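Local structure of tail fiber protein (Pseudomonas aeruginosa, 6CL6) at residues 47-52 with 62-67; 146-151 with 170-175; 298-303 with 318-323. The protein forms the trimeric receptor-binding fibre of the R2 pyocin, a contractile injection system, and probably attaches the particle to the surface of its target cell. All blocks are in the same frame, centred on the assembly; numbering follows the deposited sequence.

Interaction 1 (47-52 with 62-67)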
loop_
_atom_site.group_PDB
_atom_site.type_symbol
_atom_site.label_atom_id
_atom_site.label_comp_id
_atom_site.label_asym_id
_atom_site.label_seq_id
_atom_site.Cartn_x
_atom_site.Cartn_y
_atom_site.Cartn_z
ATOM N N SER A 47 0.474 -41.912 -63.189
ATOM C CA SER A 47 0.927 -40.530 -63.289
ATOM C C SER A 47 -0.018 -39.682 -64.139
ATOM O O SER A 47 0.345 -38.583 -64.559
ATOM C CB SER A 47 2.346 -40.466 -63.863
ATOM O OG SER A 47 2.363 -40.894 -65.204
ATOM N N SER A 48 -1.218 -40.174 -64.403
ATOM C CA SER A 48 -2.192 -39.435 -65.206
ATOM C C SER A 48 -2.592 -38.101 -64.587
ATOM O O SER A 48 -2.681 -37.962 -63.369
ATOM C CB SER A 48 -3.438 -40.307 -65.426
ATOM O OG SER A 48 -3.110 -41.464 -66.201
ATOM N N ASP A 49 -2.858 -37.131 -65.448
ATOM C CA ASP A 49 -3.292 -35.784 -65.016
ATOM C C ASP A 49 -4.763 -35.839 -64.583
ATOM O O ASP A 49 -5.644 -36.084 -65.413
ATOM C CB ASP A 49 -3.095 -34.776 -66.141
ATOM C CG ASP A 49 -3.428 -33.344 -65.735
ATOM O OD1 ASP A 49 -3.917 -33.119 -64.602
ATOM O OD2 ASP A 49 -3.221 -32.423 -66.552
ATOM N N PRO A 50 -5.081 -35.567 -63.330
ATOM C CA PRO A 50 -6.507 -35.554 -62.952
ATOM C C PRO A 50 -7.293 -34.437 -63.607
ATOM O O PRO A 50 -8.522 -34.532 -63.689
ATOM C CB PRO A 50 -6.459 -35.416 -61.413
ATOM C CG PRO A 50 -5.149 -34.760 -61.119
ATOM C CD PRO A 50 -4.189 -35.243 -62.188
ATOM N N ASN A 51 -6.627 -33.397 -64.120
ATOM C CA ASN A 51 -7.349 -32.331 -64.810
ATOM C C ASN A 51 -8.046 -32.845 -66.069
ATOM O O ASN A 51 -9.084 -32.298 -66.481
ATOM C CB ASN A 51 -6.398 -31.193 -65.201
ATOM C CG ASN A 51 -6.051 -30.278 -64.053
ATOM O OD1 ASN A 51 -6.091 -30.654 -62.866
ATOM N ND2 ASN A 51 -5.712 -29.034 -64.397
ATOM N N THR A 52 -7.500 -33.887 -66.686
ATOM C CA THR A 52 -8.059 -34.429 -67.911
ATOM C C THR A 52 -8.744 -35.766 -67.675
ATOM O O THR A 52 -8.930 -36.566 -68.618
ATOM C CB THR A 52 -6.975 -34.532 -69.009
ATOM O OG1 THR A 52 -5.887 -35.351 -68.577
ATOM C CG2 THR A 52 -6.464 -33.170 -69.329
ATOM N N HIS A 62 0.345 -37.265 -59.825
ATOM C CA HIS A 62 0.468 -36.080 -60.668
ATOM C C HIS A 62 0.306 -34.796 -59.860
ATOM O O HIS A 62 -0.454 -34.724 -58.886
ATOM C CB HIS A 62 -0.585 -36.145 -61.773
ATOM C CG HIS A 62 -0.401 -35.125 -62.837
ATOM N ND1 HIS A 62 -0.795 -33.809 -62.683
ATOM C CD2 HIS A 62 0.123 -35.226 -64.077
ATOM C CE1 HIS A 62 -0.512 -33.145 -63.783
ATOM N NE2 HIS A 62 0.047 -33.984 -64.638
ATOM N N ALA A 63 0.998 -33.756 -60.309
ATOM C CA ALA A 63 1.074 -32.496 -59.583
ATOM C C ALA A 63 -0.258 -31.785 -59.437
ATOM O O ALA A 63 -0.404 -30.967 -58.513
ATOM C CB ALA A 63 2.041 -31.550 -60.307
ATOM N N ASN A 64 -1.219 -32.059 -60.300
ATOM C CA ASN A 64 -2.538 -31.421 -60.196
ATOM C C ASN A 64 -3.423 -32.045 -59.142
ATOM O O ASN A 64 -4.536 -31.547 -58.929
ATOM C CB ASN A 64 -3.232 -31.440 -61.573
ATOM C CG ASN A 64 -2.706 -30.343 -62.493
ATOM O OD1 ASN A 64 -2.252 -29.322 -62.036
ATOM N ND2 ASN A 64 -2.750 -30.574 -63.801
ATOM N N GLY A 65 -2.956 -33.134 -58.469
ATOM C CA GLY A 65 -3.601 -33.633 -57.299
ATOM C C GLY A 65 -3.412 -32.685 -56.115
ATOM O O GLY A 65 -2.811 -31.622 -56.237
ATOM N N PRO A 66 -3.932 -33.090 -54.933
ATOM C CA PRO A 66 -3.981 -32.150 -53.798
ATOM C C PRO A 66 -2.666 -31.934 -53.058
ATOM O O PRO A 66 -2.457 -30.864 -52.473
ATOM C CB PRO A 66 -5.043 -32.764 -52.879
ATOM C CG PRO A 66 -4.990 -34.253 -53.208
ATOM C CD PRO A 66 -4.669 -34.327 -54.674
ATOM N N VAL A 67 -1.772 -32.917 -53.052
ATOM C CA VAL A 67 -0.519 -32.797 -52.291
ATOM C C VAL A 67 0.652 -33.241 -53.161
ATOM O O VAL A 67 0.832 -34.442 -53.412
ATOM C CB VAL A 67 -0.539 -33.574 -50.975
ATOM C CG1 VAL A 67 0.749 -33.278 -50.210
ATOM C CG2 VAL A 67 -1.727 -33.240 -50.136
HETATM O O HOH W 1 -4.702 -27.299 -62.320
#
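The carboxylate of Asp49 lies over one face of the His62 imidazole, the two planes only 6° apart. Asp49 CA sits above the ring centre, 3.6 Å from the centroid, a CH-pi contact, with OD1 over the same face. CG anti to the backbone N (chi1 -169°) carries the imidazole toward 47-52, while its ND1 accepts the backbone N-H of Asn64 at 3.0 Å, which fixes the ring within the type I turn His62-Gly65. Asn64 ND2 gives a nearly straight bond to Asp49 OD1 (2.9 Å, 174°); the acceptor lies in the plane of the amide, but the donor approaches from above the carboxylate plane. The backbone N of Asn51 reaches OD1 from the opposite face at 2.8 Å, closing an Asx turn, so two donors grip one oxygen. Aspartate suits this place because its short side chain serves both turns. The Asn51 and Asn64 amides stack nearly parallel, Asn51 OD1 lying 3.2 Å from Asn64 CB, and a water bridges Asn51 ND2 and, weakly, Asn64 OD1. Pro50, rigid and apolar, lays CG against the turn backbone 3.8 Å from Gly65 N. The two loops flank strand 57-60 at the rim of the antiparallel sheet: Pro50 rests on Ile74 of strand 72-79, Asn51 OD1 bonds Arg102 of strand 99-104, and Asn64 O accepts from Trp117.

Interaction 2 (146-151 with 170-175)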
loop_
_atom_site.group_PDB
_atom_site.type_symbol
_atom_site.label_atom_id
_atom_site.label_comp_id
_atom_site.label_asym_id
_atom_site.label_seq_id
_atom_site.Cartn_x
_atom_site.Cartn_y
_atom_site.Cartn_z
ATOM N N SER A 146 -0.278 -24.765 -36.361
ATOM C CA SER A 146 -1.507 -24.391 -35.660
ATOM C C SER A 146 -2.169 -25.592 -35.018
ATOM O O SER A 146 -2.190 -26.679 -35.587
ATOM C CB SER A 146 -2.474 -23.733 -36.640
ATOM O OG SER A 146 -2.031 -22.497 -37.060
ATOM N N GLY A 147 -2.734 -25.385 -33.839
ATOM C CA GLY A 147 -3.400 -26.458 -33.107
ATOM C C GLY A 147 -3.388 -26.213 -31.611
ATOM O O GLY A 147 -3.068 -25.119 -31.137
ATOM N N TRP A 148 -3.785 -27.228 -30.870
ATOM C CA TRP A 148 -3.677 -27.135 -29.432
ATOM C C TRP A 148 -3.230 -28.484 -28.875
ATOM O O TRP A 148 -3.615 -29.537 -29.376
ATOM C CB TRP A 148 -4.971 -26.675 -28.749
ATOM C CG TRP A 148 -6.197 -27.472 -28.997
ATOM C CD1 TRP A 148 -6.836 -27.632 -30.182
ATOM C CD2 TRP A 148 -6.971 -28.178 -28.031
ATOM N NE1 TRP A 148 -7.958 -28.402 -30.015
ATOM C CE2 TRP A 148 -8.066 -28.749 -28.703
ATOM C CE3 TRP A 148 -6.849 -28.380 -26.652
ATOM C CZ2 TRP A 148 -9.020 -29.502 -28.055
ATOM C CZ3 TRP A 148 -7.791 -29.126 -26.005
ATOM C CH2 TRP A 148 -8.857 -29.696 -26.717
ATOM N N TRP A 149 -2.450 -28.419 -27.804
ATOM C CA TRP A 149 -1.797 -29.565 -27.209
ATOM C C TRP A 149 -1.885 -29.477 -25.689
ATOM O O TRP A 149 -1.897 -28.384 -25.110
ATOM C CB TRP A 149 -0.323 -29.660 -27.637
ATOM C CG TRP A 149 -0.099 -30.086 -29.013
ATOM C CD1 TRP A 149 0.202 -31.338 -29.442
ATOM C CD2 TRP A 149 -0.129 -29.258 -30.184
ATOM N NE1 TRP A 149 0.349 -31.337 -30.803
ATOM C CE2 TRP A 149 0.130 -30.076 -31.280
ATOM C CE3 TRP A 149 -0.348 -27.908 -30.405
ATOM C CZ2 TRP A 149 0.170 -29.579 -32.598
ATOM C CZ3 TRP A 149 -0.326 -27.416 -31.693
ATOM C CH2 TRP A 149 -0.079 -28.256 -32.779
ATOM N N SER A 150 -1.896 -30.642 -25.054
ATOM C CA SER A 150 -2.038 -30.748 -23.618
ATOM C C SER A 150 -0.784 -31.319 -22.991
ATOM O O SER A 150 -0.305 -32.375 -23.404
ATOM C CB SER A 150 -3.225 -31.655 -23.245
ATOM O OG SER A 150 -3.426 -31.698 -21.864
ATOM N N GLN A 151 -0.274 -30.638 -21.973
ATOM C CA GLN A 151 0.783 -31.175 -21.130
ATOM C C GLN A 151 0.120 -31.588 -19.828
ATOM O O GLN A 151 -0.294 -30.734 -19.026
ATOM C CB GLN A 151 1.904 -30.162 -20.887
ATOM C CG GLN A 151 2.976 -30.641 -19.909
ATOM C CD GLN A 151 3.606 -31.974 -20.335
ATOM O OE1 GLN A 151 3.236 -33.041 -19.851
ATOM N NE2 GLN A 151 4.551 -31.905 -21.270
ATOM N N LEU A 170 -2.345 -26.075 -20.967
ATOM C CA LEU A 170 -2.846 -26.106 -22.332
ATOM C C LEU A 170 -2.104 -25.139 -23.231
ATOM O O LEU A 170 -2.166 -23.916 -23.038
ATOM C CB LEU A 170 -4.348 -25.775 -22.346
ATOM C CG LEU A 170 -5.083 -26.145 -23.614
ATOM C CD1 LEU A 170 -5.046 -27.625 -23.874
ATOM C CD2 LEU A 170 -6.507 -25.667 -23.517
ATOM N N LEU A 171 -1.472 -25.685 -24.269
ATOM C CA LEU A 171 -0.807 -24.891 -25.291
ATOM C C LEU A 171 -1.672 -24.706 -26.517
ATOM O O LEU A 171 -2.143 -25.696 -27.098
ATOM C CB LEU A 171 0.504 -25.541 -25.731
ATOM C CG LEU A 171 1.272 -24.910 -26.882
ATOM C CD1 LEU A 171 1.902 -23.595 -26.408
ATOM C CD2 LEU A 171 2.352 -25.824 -27.394
ATOM N N HIS A 172 -1.826 -23.441 -26.942
ATOM C CA HIS A 172 -2.402 -23.118 -28.240
ATOM C C HIS A 172 -1.332 -22.551 -29.161
ATOM O O HIS A 172 -0.497 -21.743 -28.734
ATOM C CB HIS A 172 -3.531 -22.091 -28.147
ATOM C CG HIS A 172 -4.872 -22.672 -27.877
ATOM N ND1 HIS A 172 -5.335 -22.907 -26.605
ATOM C CD2 HIS A 172 -5.870 -23.050 -28.717
ATOM C CE1 HIS A 172 -6.561 -23.403 -26.666
ATOM N NE2 HIS A 172 -6.898 -23.518 -27.936
ATOM N N VAL A 173 -1.352 -22.967 -30.419
ATOM C CA VAL A 173 -0.482 -22.404 -31.431
ATOM C C VAL A 173 -1.348 -21.851 -32.552
ATOM O O VAL A 173 -2.134 -22.593 -33.157
ATOM C CB VAL A 173 0.506 -23.441 -31.972
ATOM C CG1 VAL A 173 1.443 -22.784 -32.994
ATOM C CG2 VAL A 173 1.276 -24.107 -30.876
ATOM N N TYR A 174 -1.180 -20.573 -32.854
ATOM C CA TYR A 174 -1.791 -19.911 -34.000
ATOM C C TYR A 174 -0.669 -19.525 -34.957
ATOM O O TYR A 174 -0.074 -18.447 -34.859
ATOM C CB TYR A 174 -2.627 -18.718 -33.581
ATOM C CG TYR A 174 -3.582 -19.030 -32.449
ATOM C CD1 TYR A 174 -4.754 -19.744 -32.670
ATOM C CD2 TYR A 174 -3.323 -18.588 -31.172
ATOM C CE1 TYR A 174 -5.615 -20.013 -31.666
ATOM C CE2 TYR A 174 -4.186 -18.852 -30.150
ATOM C CZ TYR A 174 -5.345 -19.578 -30.407
ATOM O OH TYR A 174 -6.235 -19.842 -29.415
ATOM N N ALA A 175 -0.410 -20.427 -35.917
ATOM C CA ALA A 175 0.675 -20.233 -36.884
ATOM C C ALA A 175 0.154 -19.344 -38.018
ATOM O O ALA A 175 -0.204 -19.800 -39.120
ATOM C CB ALA A 175 1.188 -21.579 -37.368
#
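Four backbone hydrogen bonds join Gly147 to Val173 and Trp149 to Leu171, in both directions within each pair. They are short, as in the 2.8 Å from Val173 N to Gly147 O. A fifth uses a side chain: Ser146 OG accepts from Ala175 N at 2.9 Å, extending the ladder, and also bonds Lys128 O of the third subunit. Trp148-His172 and Ser150-Leu170 are the non-hydrogen-bonded pairs of this antiparallel ladder, which lies inside a mixed sheet: strand 132-133 runs parallel to 147-151 on its far side, and strand 180-187 follows 169-177. Gly147 has a positive phi (153°), where a CB would strike the preceding carbonyl, so glycine fits. Aromatic contacts differ on the two faces. On one, Trp148 CB lies over the His172 ring, 3.9 Å from its centroid, while the indole, near parallel to that ring, is slid so far that they barely overlap. With CG between the backbone N and the carbonyl carbon (chi1 57°), the Trp148 indole brings its CE3 edge to Leu170 CD1 in plane at 3.4 Å. On the other, Trp149 CZ3 packs on the CG2 methyl of beta-branched Val173 at 3.8 Å. His172 makes a T-shaped (edge-to-face) contact with Tyr174 of the second subunit.

Interaction 3 (298-303 with 318-323)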
loop_
_atom_site.group_PDB
_atom_site.type_symbol
_atom_site.label_atom_id
_atom_site.label_comp_id
_atom_site.label_asym_id
_atom_site.label_seq_id
_atom_site.Cartn_x
_atom_site.Cartn_y
_atom_site.Cartn_z
ATOM N N ILE A 298 13.485 48.141 70.281
ATOM C CA ILE A 298 13.039 49.492 69.986
ATOM C C ILE A 298 13.884 50.452 70.813
ATOM O O ILE A 298 14.106 50.212 72.008
ATOM C CB ILE A 298 11.550 49.702 70.316
ATOM C CG1 ILE A 298 10.681 48.821 69.408
ATOM C CG2 ILE A 298 11.172 51.189 70.188
ATOM C CD1 ILE A 298 9.260 48.757 69.847
ATOM N N ARG A 299 14.338 51.521 70.173
ATOM C CA ARG A 299 14.977 52.637 70.855
ATOM C C ARG A 299 14.161 53.896 70.602
ATOM O O ARG A 299 13.666 54.116 69.491
ATOM C CB ARG A 299 16.414 52.863 70.383
ATOM C CG ARG A 299 17.360 51.716 70.708
ATOM C CD ARG A 299 18.823 52.155 70.571
ATOM N NE ARG A 299 19.250 53.093 71.618
ATOM C CZ ARG A 299 19.747 52.736 72.812
ATOM N NH1 ARG A 299 19.878 51.453 73.137
ATOM N NH2 ARG A 299 20.118 53.667 73.677
ATOM N N GLN A 300 14.033 54.726 71.634
ATOM C CA GLN A 300 13.234 55.932 71.539
ATOM C C GLN A 300 13.993 57.060 72.237
ATOM O O GLN A 300 14.930 56.816 72.990
ATOM C CB GLN A 300 11.849 55.756 72.184
ATOM C CG GLN A 300 11.138 54.457 71.834
ATOM C CD GLN A 300 9.631 54.522 72.113
ATOM O OE1 GLN A 300 8.971 55.483 71.748
ATOM N NE2 GLN A 300 9.107 53.508 72.780
ATOM N N TRP A 301 13.574 58.293 71.954
ATOM C CA TRP A 301 14.261 59.462 72.502
ATOM C C TRP A 301 13.326 60.657 72.484
ATOM O O TRP A 301 12.300 60.668 71.800
ATOM C CB TRP A 301 15.528 59.794 71.705
ATOM C CG TRP A 301 15.248 59.939 70.259
ATOM C CD1 TRP A 301 14.932 61.081 69.592
ATOM C CD2 TRP A 301 15.239 58.885 69.279
ATOM N NE1 TRP A 301 14.717 60.795 68.253
ATOM C CE2 TRP A 301 14.924 59.464 68.043
ATOM C CE3 TRP A 301 15.493 57.509 69.336
ATOM C CZ2 TRP A 301 14.822 58.708 66.863
ATOM C CZ3 TRP A 301 15.397 56.767 68.162
ATOM C CH2 TRP A 301 15.074 57.379 66.957
ATOM N N GLY A 302 13.716 61.672 73.246
ATOM C CA GLY A 302 12.938 62.886 73.359
ATOM C C GLY A 302 13.649 63.851 74.291
ATOM O O GLY A 302 14.802 63.637 74.673
ATOM N N GLN A 303 12.949 64.925 74.626
ATOM C CA GLN A 303 13.465 65.913 75.573
ATOM C C GLN A 303 12.341 66.303 76.521
ATOM O O GLN A 303 11.165 66.146 76.203
ATOM C CB GLN A 303 14.010 67.164 74.885
ATOM C CG GLN A 303 15.003 66.914 73.770
ATOM C CD GLN A 303 14.319 66.557 72.448
ATOM O OE1 GLN A 303 13.294 67.154 72.087
ATOM N NE2 GLN A 303 14.878 65.578 71.720
ATOM N N ILE A 318 6.163 56.042 71.000
ATOM C CA ILE A 318 5.223 54.929 70.860
ATOM C C ILE A 318 5.321 54.060 72.106
ATOM O O ILE A 318 6.363 54.022 72.774
ATOM C CB ILE A 318 5.511 54.082 69.601
ATOM C CG1 ILE A 318 6.948 53.528 69.645
ATOM C CG2 ILE A 318 5.290 54.904 68.347
ATOM C CD1 ILE A 318 7.264 52.577 68.488
ATOM N N PRO A 319 4.268 53.330 72.428
ATOM C CA PRO A 319 4.353 52.396 73.555
ATOM C C PRO A 319 5.290 51.253 73.233
ATOM O O PRO A 319 5.337 50.762 72.095
ATOM C CB PRO A 319 2.907 51.888 73.712
ATOM C CG PRO A 319 2.070 52.822 72.926
ATOM C CD PRO A 319 2.919 53.326 71.817
ATOM N N PHE A 320 6.039 50.832 74.238
ATOM C CA PHE A 320 6.773 49.579 74.132
ATOM C C PHE A 320 5.762 48.432 74.154
ATOM O O PHE A 320 4.870 48.416 75.011
ATOM C CB PHE A 320 7.777 49.426 75.266
ATOM C CG PHE A 320 8.991 50.299 75.128
ATOM C CD1 PHE A 320 9.985 50.001 74.194
ATOM C CD2 PHE A 320 9.170 51.406 75.969
ATOM C CE1 PHE A 320 11.120 50.799 74.084
ATOM C CE2 PHE A 320 10.309 52.208 75.850
ATOM C CZ PHE A 320 11.276 51.906 74.924
ATOM N N PRO A 321 5.827 47.493 73.205
ATOM C CA PRO A 321 4.828 46.406 73.201
ATOM C C PRO A 321 4.796 45.593 74.481
ATOM O O PRO A 321 3.711 45.182 74.911
ATOM C CB PRO A 321 5.266 45.552 71.997
ATOM C CG PRO A 321 5.889 46.527 71.076
ATOM C CD PRO A 321 6.609 47.526 71.955
ATOM N N THR A 322 5.943 45.370 75.121
ATOM C CA THR A 322 6.006 44.542 76.319
ATOM C C THR A 322 6.645 45.263 77.499
ATOM O O THR A 322 6.038 45.313 78.573
ATOM C CB THR A 322 6.765 43.244 76.005
ATOM O OG1 THR A 322 6.088 42.544 74.960
ATOM C CG2 THR A 322 6.834 42.352 77.223
ATOM N N LEU A 323 7.859 45.792 77.360
ATOM C CA LEU A 323 8.464 46.486 78.489
ATOM C C LEU A 323 9.608 47.380 78.032
ATOM O O LEU A 323 10.223 47.157 76.999
ATOM C CB LEU A 323 8.982 45.508 79.554
ATOM C CG LEU A 323 10.364 44.899 79.354
ATOM C CD1 LEU A 323 10.758 44.069 80.562
ATOM C CD2 LEU A 323 10.406 44.041 78.095
#
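With CG beside the backbone N (chi1 -45°) and the chain extended beyond it, Gln300 carries its amide out from strand 297-306 to the backbone of Ile318. Phe320, its CG likewise placed (chi1 -74°), turns its ring back to meet that amide. The amide then bonds Ile318 twice: OE1 accepts from Ile318 N at 3.0 Å in an almost straight bond, and NE2 donates to Ile318 O at 2.8 Å, with that oxygen close to the amide plane. Glutamine suits the place, offering acceptor and donor side by side to one residue's N-H and C=O. NE2 also sits over the centre of the Phe320 ring, 3.4 Å above its plane, the amide inclined at 66° to the ring. Ile298 O meets the edge of the same ring in plane, 3.7 Å from CE1. Beta-branched Ile298 runs past Phe320 in the opposite direction, its CG2 3.9 Å from Phe320 CE1 and its CD1 tip to tip with Pro321 CD at 3.6 Å. Phe316 packs edge-to-face on Phe320. A loop of the C-terminal gp53-like domain, whose family belongs to the H_lectin clan, is thus secured to the sheet by the donor and acceptor of a buried amide.

The three contacts follow one another along the chain, none enclosing or crossing another. Interaction 1 comes first, closing the short excursion that includes strand 57-60 and tying two loops at the edge of the five-stranded antiparallel sheet. Interaction 2 then closes the connection through helix 154-159, pairing neighbouring strands of the mixed sheet; its nearest atoms are about 16 Å from those of interaction 1. Interaction 3 closes the span holding strand 310-315 and binds a loop to the C-terminal sheet; its centre is about 130 Å from that of interaction 2, across the chain's centre. Interactions 2 and 3 both adjoin other subunits, whereas 47-52 and 62-67 touch none.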